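PDB 5VIA: pseudoperoxidase from Leishmania major, which binds a heme b whose iron takes both axial ligands from the protein, and belongs to the peroxidase family, though true peroxidase activity is uncertain. Local coordinates for residues C158-E163 / Y181-R186; N101-A106 / E268-A273; P12-E17 / T79-S84. All coordinates share one frame; numbering follows the deposited sequence.

Contacts 1 and 2 are neighbours near the heme and contact 3 lies well apart from them. The centres of contacts 1 and 2 are about 13 Å apart, and they touch through C158, L183, P103 and F270, so helix 263-279 packs behind the loop that carries H159, one of the two axial ligands. Along the chain, both segments of contact 1 fall between the two of contact 2. Contact 3 closes before either of them opens; it joins the N-terminal region to the turn between helices 67-79 and 85-99. Its centre is about 28 Å from that of contact 1 and about 22 Å from that of contact 2, and it is surface packing away from the heme.

Contact 1: C158-E163 / Y181-R186. With HEM (protoporphyrin IX containing Fe), chain B.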
# COMPACT_ATOMS: atom_id res chain seq x y z
N CYS A 158 -6.33 0.37 -1.49
CA CYS A 158 -5.58 -0.68 -0.79
C CYS A 158 -5.95 -0.70 0.68
O CYS A 158 -5.73 -1.70 1.36
CB CYS A 158 -4.07 -0.50 -0.94
SG CYS A 158 -3.45 -0.82 -2.62
N HIS A 159 -6.50 0.40 1.19
CA HIS A 159 -6.97 0.43 2.59
C HIS A 159 -8.24 -0.38 2.82
O HIS A 159 -8.73 -0.49 3.95
CB HIS A 159 -7.17 1.87 3.03
CG HIS A 159 -5.90 2.58 3.36
ND1 HIS A 159 -5.84 3.92 3.68
CD2 HIS A 159 -4.62 2.12 3.45
CE1 HIS A 159 -4.60 4.26 3.95
NE2 HIS A 159 -3.84 3.19 3.81
N SER A 160 -8.79 -0.94 1.75
CA SER A 160 -9.96 -1.80 1.89
C SER A 160 -9.55 -3.20 2.37
O SER A 160 -10.40 -4.00 2.73
CB SER A 160 -10.73 -1.88 0.58
OG SER A 160 -9.95 -2.57 -0.37
N VAL A 161 -8.24 -3.48 2.40
CA VAL A 161 -7.74 -4.75 2.94
C VAL A 161 -6.73 -4.50 4.06
O VAL A 161 -6.31 -3.36 4.29
CB VAL A 161 -7.06 -5.62 1.86
CG1 VAL A 161 -8.05 -6.05 0.78
CG2 VAL A 161 -5.88 -4.88 1.23
N GLY A 162 -6.32 -5.57 4.74
CA GLY A 162 -5.31 -5.48 5.78
C GLY A 162 -5.85 -5.03 7.12
O GLY A 162 -7.06 -4.89 7.30
N GLU A 163 -4.96 -4.80 8.07
CA GLU A 163 -5.36 -4.33 9.38
C GLU A 163 -4.24 -3.58 10.08
O GLU A 163 -3.13 -3.47 9.57
CB GLU A 163 -5.82 -5.51 10.25
CG GLU A 163 -4.85 -6.66 10.27
CD GLU A 163 -5.42 -7.88 10.96
OE1 GLU A 163 -5.64 -7.85 12.19
OE2 GLU A 163 -5.67 -8.89 10.28
N TYR A 181 -10.24 -8.77 3.55
CA TYR A 181 -9.82 -9.72 2.52
C TYR A 181 -10.27 -9.49 1.08
O TYR A 181 -9.97 -10.31 0.22
CB TYR A 181 -10.15 -11.15 2.96
CG TYR A 181 -9.46 -11.56 4.25
CD1 TYR A 181 -8.07 -11.58 4.34
CD2 TYR A 181 -10.20 -11.92 5.37
CE1 TYR A 181 -7.43 -11.95 5.52
CE2 TYR A 181 -9.58 -12.29 6.54
CZ TYR A 181 -8.19 -12.30 6.61
OH TYR A 181 -7.57 -12.67 7.79
N THR A 182 -10.95 -8.37 0.80
CA THR A 182 -11.34 -8.05 -0.59
C THR A 182 -10.88 -6.65 -0.99
O THR A 182 -11.33 -5.66 -0.40
CB THR A 182 -12.86 -8.19 -0.81
OG1 THR A 182 -13.28 -9.50 -0.41
CG2 THR A 182 -13.21 -8.01 -2.26
N LEU A 183 -9.98 -6.56 -1.97
CA LEU A 183 -9.49 -5.26 -2.39
C LEU A 183 -10.39 -4.72 -3.50
O LEU A 183 -10.23 -5.06 -4.67
CB LEU A 183 -8.03 -5.33 -2.85
CG LEU A 183 -7.18 -4.05 -2.77
CD1 LEU A 183 -5.72 -4.32 -3.15
CD2 LEU A 183 -7.74 -2.92 -3.64
N ASN A 184 -11.36 -3.90 -3.11
CA ASN A 184 -12.25 -3.26 -4.07
C ASN A 184 -12.56 -1.82 -3.67
O ASN A 184 -11.87 -1.26 -2.82
CB ASN A 184 -13.53 -4.08 -4.25
CG ASN A 184 -14.35 -4.18 -2.98
OD1 ASN A 184 -14.12 -3.44 -2.01
ND2 ASN A 184 -15.30 -5.10 -2.96
N ASN A 185 -13.59 -1.25 -4.26
CA ASN A 185 -13.91 0.16 -4.04
C ASN A 185 -14.76 0.42 -2.80
O ASN A 185 -15.35 1.49 -2.66
CB ASN A 185 -14.61 0.74 -5.27
CG ASN A 185 -15.94 0.07 -5.55
OD1 ASN A 185 -16.15 -1.08 -5.18
ND2 ASN A 185 -16.85 0.80 -6.20
N ARG A 186 -14.84 -0.56 -1.90
CA ARG A 186 -15.65 -0.39 -0.70
C ARG A 186 -15.09 0.73 0.18
O ARG A 186 -15.84 1.40 0.88
CB ARG A 186 -15.74 -1.71 0.08
CG ARG A 186 -16.90 -1.73 1.07
CD ARG A 186 -17.16 -3.13 1.65
NE ARG A 186 -17.92 -3.01 2.89
CZ ARG A 186 -17.37 -2.74 4.07
NH1 ARG A 186 -16.05 -2.57 4.16
NH2 ARG A 186 -18.12 -2.62 5.15
CHA HEM B . -2.06 0.03 6.28
CHB HEM B . -2.14 4.89 6.59
CHC HEM B . -0.87 5.05 1.91
CHD HEM B . -1.54 0.24 1.45
C1A HEM B . -2.11 1.32 6.76
C2A HEM B . -2.21 1.66 8.16
C3A HEM B . -2.23 2.99 8.26
C4A HEM B . -2.14 3.55 6.91
CMA HEM B . -2.33 3.80 9.56
CAA HEM B . -2.25 0.66 9.33
CBA HEM B . -0.78 0.20 9.46
CGA HEM B . -0.57 -0.82 10.56
O1A HEM B . -0.83 -0.48 11.74
O2A HEM B . -0.11 -1.95 10.25
C1B HEM B . -1.77 5.39 5.36
C2B HEM B . -1.65 6.78 4.98
C3B HEM B . -1.28 6.84 3.69
C4B HEM B . -1.20 5.47 3.18
CMB HEM B . -1.86 7.97 5.92
CAB HEM B . -1.04 8.17 2.93
CBB HEM B . -0.20 8.26 1.89
C1C HEM B . -0.95 3.78 1.36
C2C HEM B . -0.71 3.41 -0.04
C3C HEM B . -0.89 2.07 -0.15
C4C HEM B . -1.26 1.56 1.17
CMC HEM B . -0.30 4.42 -1.14
CAC HEM B . -0.76 1.09 -1.34
CBC HEM B . -0.27 1.44 -2.54
C1D HEM B . -1.76 -0.27 2.70
C2D HEM B . -2.04 -1.67 2.99
C3D HEM B . -2.20 -1.73 4.51
C4D HEM B . -2.01 -0.37 4.97
CMD HEM B . -2.14 -2.84 1.99
CAD HEM B . -2.49 -3.00 5.36
CBD HEM B . -1.11 -3.58 5.67
CGD HEM B . -1.20 -4.81 6.54
O1D HEM B . -0.14 -5.28 7.05
O2D HEM B . -2.34 -5.31 6.73
NA HEM B . -2.07 2.49 6.02
NB HEM B . -1.51 4.62 4.24
NC HEM B . -1.28 2.62 2.07
ND HEM B . -1.77 0.46 3.88
FE HEM B . -1.61 2.56 4.09
O HOH W 1 -12.03 -6.14 2.27
O HOH W 2 -5.28 -11.66 8.31
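V161 and L183 make the dense part of this contact. The CG1 methyl of V161 presses on the peptide between T182 and L183, 3.4 Å from L183 N, and also meets L183 CB at 3.7 Å. With chi1 at -64°, CG1 stands anti to the carbonyl carbon of V161, which sets it against that peptide. Next to it S160 turns its hydroxyl to the same backbone: OG lies 3.4 Å from L183 CA and receives a weak hydrogen bond from N184 N, the N-H...O angle being only 132°. The stronger partner of this OG is A157 O, one turn back. Deeper in, L183 reaches C158 with its two methyls, CD1 standing 4.2 Å from C158 SG.

This is the proximal heme loop of the peroxidase fold. H159, in the 3-10 turn 158-160, ligates the iron through NE2, with C60 as the second axial ligand; its ND1 is hydrogen-bonded to E243. C158 SG packs against a heme vinyl group, 3.5 Å from CAC of the heme. Further along, E163 N donates to the heme propionate oxygen O2D, and G162, at positive phi, passes close to the same propionate.

On the more exposed side, waters mediate between the segments. One lies 2.7 Å from S160 O and accepts from T182 N, so it bridges the two backbones where the side chain of T182 turns away. A second joins Y181 OH, at 2.6 Å, to the carboxylate of E163 by a weak bond to OE2; that same OE2 has a salt bridge with R180. N184 OD1 closes an Asx turn by accepting from R186 N at the start of helix 186-194, with the donor well above the carbonyl plane.

Contact 2: N101-A106 / E268-A273; sequences NGPYEA and EQFQSA
Q271 leaves its helix with CG anti to its own carbonyl carbon (chi1 -63°) and runs extended beyond CG (chi2 -174°), which carries its amide across to the start of helix 105-109. There OE1 accepts a hydrogen bond from A106 N at 2.8 Å, bent at the hydrogen, with the donor tilted from the carbonyl plane. I107 N adds a weak bond to the same oxygen. A side-chain carbonyl thus meets N-H groups in the first turn of this helix, just after its N-cap position, Y104. The methyl of A106 packs beside the amide, its CB 3.3 Å from Q271 OE1.

F270 instead has CG anti to its backbone N (chi1 176°), and its ring is directed at P103. The two side chains cross at about a right angle, with P103 CG 3.6 Å from F270 CD2. P103 O lies near the plane of the phenyl ring at its edge, 3.6 Å from F270 CE2. Q271 CG also lies 3.5 Å from P103 O. The contact buries P103 O, and the model gives it no hydrogen-bond partner.

Before P103, a Schellman motif with N101 as its C-prime residue ends helix 85-99. Helix 263-279 packs over the short link from helix 85-99 to helix 105-109, and F270 also touches I97 of the former and C158 of the heme loop.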
# COMPACT_ATOMS: atom_id res chain seq x y z
N ASN A 101 -8.47 -10.86 -4.16
CA ASN A 101 -9.56 -10.67 -5.13
C ASN A 101 -9.56 -9.26 -5.73
O ASN A 101 -10.62 -8.74 -6.08
CB ASN A 101 -10.92 -10.98 -4.48
CG ASN A 101 -11.93 -11.51 -5.48
OD1 ASN A 101 -11.57 -11.90 -6.60
ND2 ASN A 101 -13.21 -11.54 -5.08
N GLY A 102 -8.38 -8.66 -5.85
CA GLY A 102 -8.27 -7.31 -6.38
C GLY A 102 -8.03 -7.30 -7.88
O GLY A 102 -7.84 -8.34 -8.50
N PRO A 103 -8.07 -6.10 -8.48
CA PRO A 103 -7.79 -6.01 -9.91
C PRO A 103 -6.29 -5.99 -10.15
O PRO A 103 -5.62 -5.03 -9.75
CB PRO A 103 -8.42 -4.67 -10.31
CG PRO A 103 -8.39 -3.85 -9.05
CD PRO A 103 -8.56 -4.83 -7.91
N TYR A 104 -5.76 -7.03 -10.79
CA TYR A 104 -4.31 -7.15 -10.97
C TYR A 104 -3.92 -7.57 -12.38
O TYR A 104 -2.74 -7.61 -12.71
CB TYR A 104 -3.75 -8.17 -9.98
CG TYR A 104 -4.10 -9.58 -10.37
CD1 TYR A 104 -5.31 -10.14 -10.01
CD2 TYR A 104 -3.22 -10.35 -11.12
CE1 TYR A 104 -5.64 -11.41 -10.38
CE2 TYR A 104 -3.54 -11.63 -11.49
CZ TYR A 104 -4.75 -12.15 -11.11
OH TYR A 104 -5.08 -13.42 -11.47
N GLU A 105 -4.91 -7.91 -13.20
CA GLU A 105 -4.65 -8.51 -14.51
C GLU A 105 -3.84 -7.63 -15.47
O GLU A 105 -2.91 -8.10 -16.12
CB GLU A 105 -5.97 -8.94 -15.17
CG GLU A 105 -6.65 -10.17 -14.52
CD GLU A 105 -7.60 -9.82 -13.37
OE1 GLU A 105 -7.49 -8.71 -12.79
OE2 GLU A 105 -8.45 -10.68 -13.04
N ALA A 106 -4.21 -6.35 -15.54
CA ALA A 106 -3.46 -5.38 -16.34
C ALA A 106 -2.09 -5.08 -15.72
O ALA A 106 -1.11 -4.90 -16.44
CB ALA A 106 -4.25 -4.09 -16.49
N GLU A 268 -9.63 0.53 -13.44
CA GLU A 268 -8.72 1.01 -14.48
C GLU A 268 -7.66 1.93 -13.88
O GLU A 268 -6.46 1.76 -14.12
CB GLU A 268 -9.51 1.77 -15.54
CG GLU A 268 -8.64 2.41 -16.60
CD GLU A 268 -9.42 3.33 -17.50
OE1 GLU A 268 -9.60 2.98 -18.69
OE2 GLU A 268 -9.84 4.42 -17.03
N GLN A 269 -8.11 2.91 -13.10
CA GLN A 269 -7.22 3.89 -12.48
C GLN A 269 -6.29 3.25 -11.45
O GLN A 269 -5.12 3.63 -11.31
CB GLN A 269 -8.06 5.01 -11.86
CG GLN A 269 -8.87 5.78 -12.90
CD GLN A 269 -7.97 6.52 -13.88
OE1 GLN A 269 -6.97 7.11 -13.47
NE2 GLN A 269 -8.31 6.49 -15.17
N PHE A 270 -6.81 2.26 -10.72
CA PHE A 270 -6.02 1.55 -9.72
C PHE A 270 -4.83 0.86 -10.36
O PHE A 270 -3.70 0.98 -9.88
CB PHE A 270 -6.89 0.50 -8.99
CG PHE A 270 -6.11 -0.34 -8.01
CD1 PHE A 270 -5.85 0.14 -6.74
CD2 PHE A 270 -5.63 -1.60 -8.37
CE1 PHE A 270 -5.12 -0.63 -5.83
CE2 PHE A 270 -4.91 -2.37 -7.46
CZ PHE A 270 -4.66 -1.88 -6.19
N GLN A 271 -5.08 0.13 -11.43
CA GLN A 271 -4.01 -0.66 -12.04
C GLN A 271 -2.99 0.25 -12.68
O GLN A 271 -1.79 -0.01 -12.61
CB GLN A 271 -4.59 -1.68 -13.03
CG GLN A 271 -5.51 -2.71 -12.35
CD GLN A 271 -5.97 -3.81 -13.28
OE1 GLN A 271 -5.26 -4.80 -13.47
NE2 GLN A 271 -7.16 -3.66 -13.84
N SER A 272 -3.47 1.34 -13.27
CA SER A 272 -2.55 2.31 -13.84
C SER A 272 -1.67 2.96 -12.76
O SER A 272 -0.45 3.10 -12.94
CB SER A 272 -3.33 3.37 -14.62
OG SER A 272 -2.48 4.45 -14.93
N ALA A 273 -2.29 3.33 -11.65
CA ALA A 273 -1.54 3.90 -10.53
C ALA A 273 -0.55 2.90 -9.94
O ALA A 273 0.60 3.25 -9.65
CB ALA A 273 -2.50 4.38 -9.43

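Contact 3: P12-E17 / T79-S84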
# COMPACT_ATOMS: atom_id res chain seq x y z
N PRO A 12 13.83 -12.70 -19.47
CA PRO A 12 13.74 -13.06 -18.06
C PRO A 12 14.01 -14.56 -17.93
O PRO A 12 13.69 -15.31 -18.86
CB PRO A 12 12.28 -12.74 -17.70
CG PRO A 12 11.56 -12.61 -19.01
CD PRO A 12 12.57 -12.11 -19.98
N LYS A 13 14.62 -15.00 -16.83
CA LYS A 13 14.91 -16.42 -16.65
C LYS A 13 13.63 -17.18 -16.31
O LYS A 13 13.46 -18.34 -16.69
CB LYS A 13 15.95 -16.62 -15.55
CG LYS A 13 16.37 -18.07 -15.36
CD LYS A 13 17.50 -18.21 -14.36
CE LYS A 13 18.38 -19.40 -14.70
NZ LYS A 13 17.57 -20.63 -14.87
N TYR A 14 12.73 -16.50 -15.62
CA TYR A 14 11.50 -17.12 -15.12
C TYR A 14 10.25 -16.51 -15.73
O TYR A 14 10.28 -15.40 -16.28
CB TYR A 14 11.42 -16.97 -13.61
CG TYR A 14 12.70 -17.34 -12.91
CD1 TYR A 14 13.14 -18.65 -12.89
CD2 TYR A 14 13.47 -16.38 -12.27
CE1 TYR A 14 14.31 -19.00 -12.25
CE2 TYR A 14 14.64 -16.71 -11.63
CZ TYR A 14 15.06 -18.03 -11.63
OH TYR A 14 16.23 -18.39 -10.99
N ALA A 15 9.14 -17.24 -15.62
CA ALA A 15 7.83 -16.71 -15.96
C ALA A 15 7.29 -15.93 -14.77
O ALA A 15 7.34 -16.42 -13.64
CB ALA A 15 6.89 -17.83 -16.33
N ARG A 16 6.77 -14.73 -15.02
CA ARG A 16 6.27 -13.87 -13.96
C ARG A 16 5.09 -14.48 -13.20
O ARG A 16 4.87 -14.15 -12.03
CB ARG A 16 5.89 -12.49 -14.53
CG ARG A 16 4.80 -12.55 -15.60
CD ARG A 16 4.61 -11.20 -16.30
NE ARG A 16 3.73 -11.35 -17.46
CZ ARG A 16 3.52 -10.40 -18.37
NH1 ARG A 16 4.13 -9.22 -18.26
NH2 ARG A 16 2.72 -10.63 -19.39
N GLU A 17 4.34 -15.37 -13.85
CA GLU A 17 3.18 -16.00 -13.22
C GLU A 17 3.60 -17.08 -12.22
O GLU A 17 2.86 -17.37 -11.28
CB GLU A 17 2.24 -16.62 -14.26
CG GLU A 17 2.19 -15.88 -15.58
CD GLU A 17 3.29 -16.32 -16.52
OE1 GLU A 17 3.61 -17.53 -16.54
OE2 GLU A 17 3.84 -15.45 -17.23
N THR A 79 13.97 -19.36 -4.16
CA THR A 79 13.24 -20.13 -5.16
C THR A 79 13.56 -19.62 -6.56
O THR A 79 13.76 -20.41 -7.50
CB THR A 79 11.72 -20.02 -4.93
OG1 THR A 79 11.40 -20.49 -3.61
CG2 THR A 79 10.95 -20.84 -5.95
N TYR A 80 13.62 -18.29 -6.70
CA TYR A 80 13.96 -17.65 -7.97
C TYR A 80 15.25 -16.83 -7.89
O TYR A 80 15.22 -15.60 -7.97
CB TYR A 80 12.79 -16.78 -8.46
CG TYR A 80 11.51 -17.57 -8.64
CD1 TYR A 80 11.32 -18.37 -9.75
CD2 TYR A 80 10.51 -17.54 -7.68
CE1 TYR A 80 10.17 -19.11 -9.92
CE2 TYR A 80 9.35 -18.27 -7.83
CZ TYR A 80 9.18 -19.05 -8.96
OH TYR A 80 8.03 -19.79 -9.13
N PRO A 81 16.41 -17.51 -7.76
CA PRO A 81 17.69 -16.80 -7.82
C PRO A 81 17.84 -16.22 -9.23
O PRO A 81 17.00 -16.54 -10.05
CB PRO A 81 18.71 -17.92 -7.59
CG PRO A 81 18.05 -19.13 -8.13
CD PRO A 81 16.59 -18.97 -7.79
N ALA A 82 18.85 -15.40 -9.50
CA ALA A 82 19.00 -14.78 -10.82
C ALA A 82 17.95 -13.72 -11.15
O ALA A 82 18.10 -12.99 -12.13
CB ALA A 82 19.07 -15.83 -11.95
N SER A 83 16.88 -13.66 -10.36
CA SER A 83 15.99 -12.52 -10.42
C SER A 83 16.47 -11.48 -9.42
O SER A 83 17.06 -11.83 -8.40
CB SER A 83 14.56 -12.92 -10.08
OG SER A 83 13.74 -11.77 -9.94
N SER A 84 16.24 -10.21 -9.71
CA SER A 84 16.54 -9.18 -8.73
C SER A 84 15.49 -9.24 -7.63
O SER A 84 14.34 -9.64 -7.87
CB SER A 84 16.57 -7.79 -9.37
OG SER A 84 15.26 -7.29 -9.56
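Y14 and Y80 form a T-shaped (edge-to-face) aromatic pair: the edge of Y80 points at the face of Y14, the planes are inclined at 72° and the centroids lie 5.0 Å apart. The pair ties the approach to helix 16-29 to the turn that joins helices 67-79 and 85-99, a surface contact of the peroxidase fold well away from the heme.

The closest carbon of the edge is Y80 CD1, which stands toward the rim of the Y14 ring, 3.6 Å from Y14 CG. Alongside it, Y80 CB sits over the same face in a CH-pi contact, 4.1 Å from the ring centroid. The opposite face of Y14 is taken by its own neighbour K13, whose CG lies above the plane near the rim, so the phenol is sandwiched between an aliphatic chain and a second aromatic. Y14 has CG anti to its carbonyl carbon (chi1 -47°), and this sends the ring out across the turn formed by Y80, P81, A82 and S83. S83 N meets the ring at its edge, near the plane.

The placing of the phenol edge against P81 is doubtful, since the model sets both Y14 OH and Y14 CE2 too close to P81 O for any bond to be read from them. Y80 is held at its far end, where its OH is hydrogen-bonded to S22 of helix 16-29 and its side chain also touches D18 and V19. Past the turn, S84 is the N-cap of helix 85-99, its OG bonded to D87 N. On the exposed side K13 has CG anti to its backbone N (chi1 -176°) and runs past A82, bringing K13 CD to 3.7 Å from A82 CB.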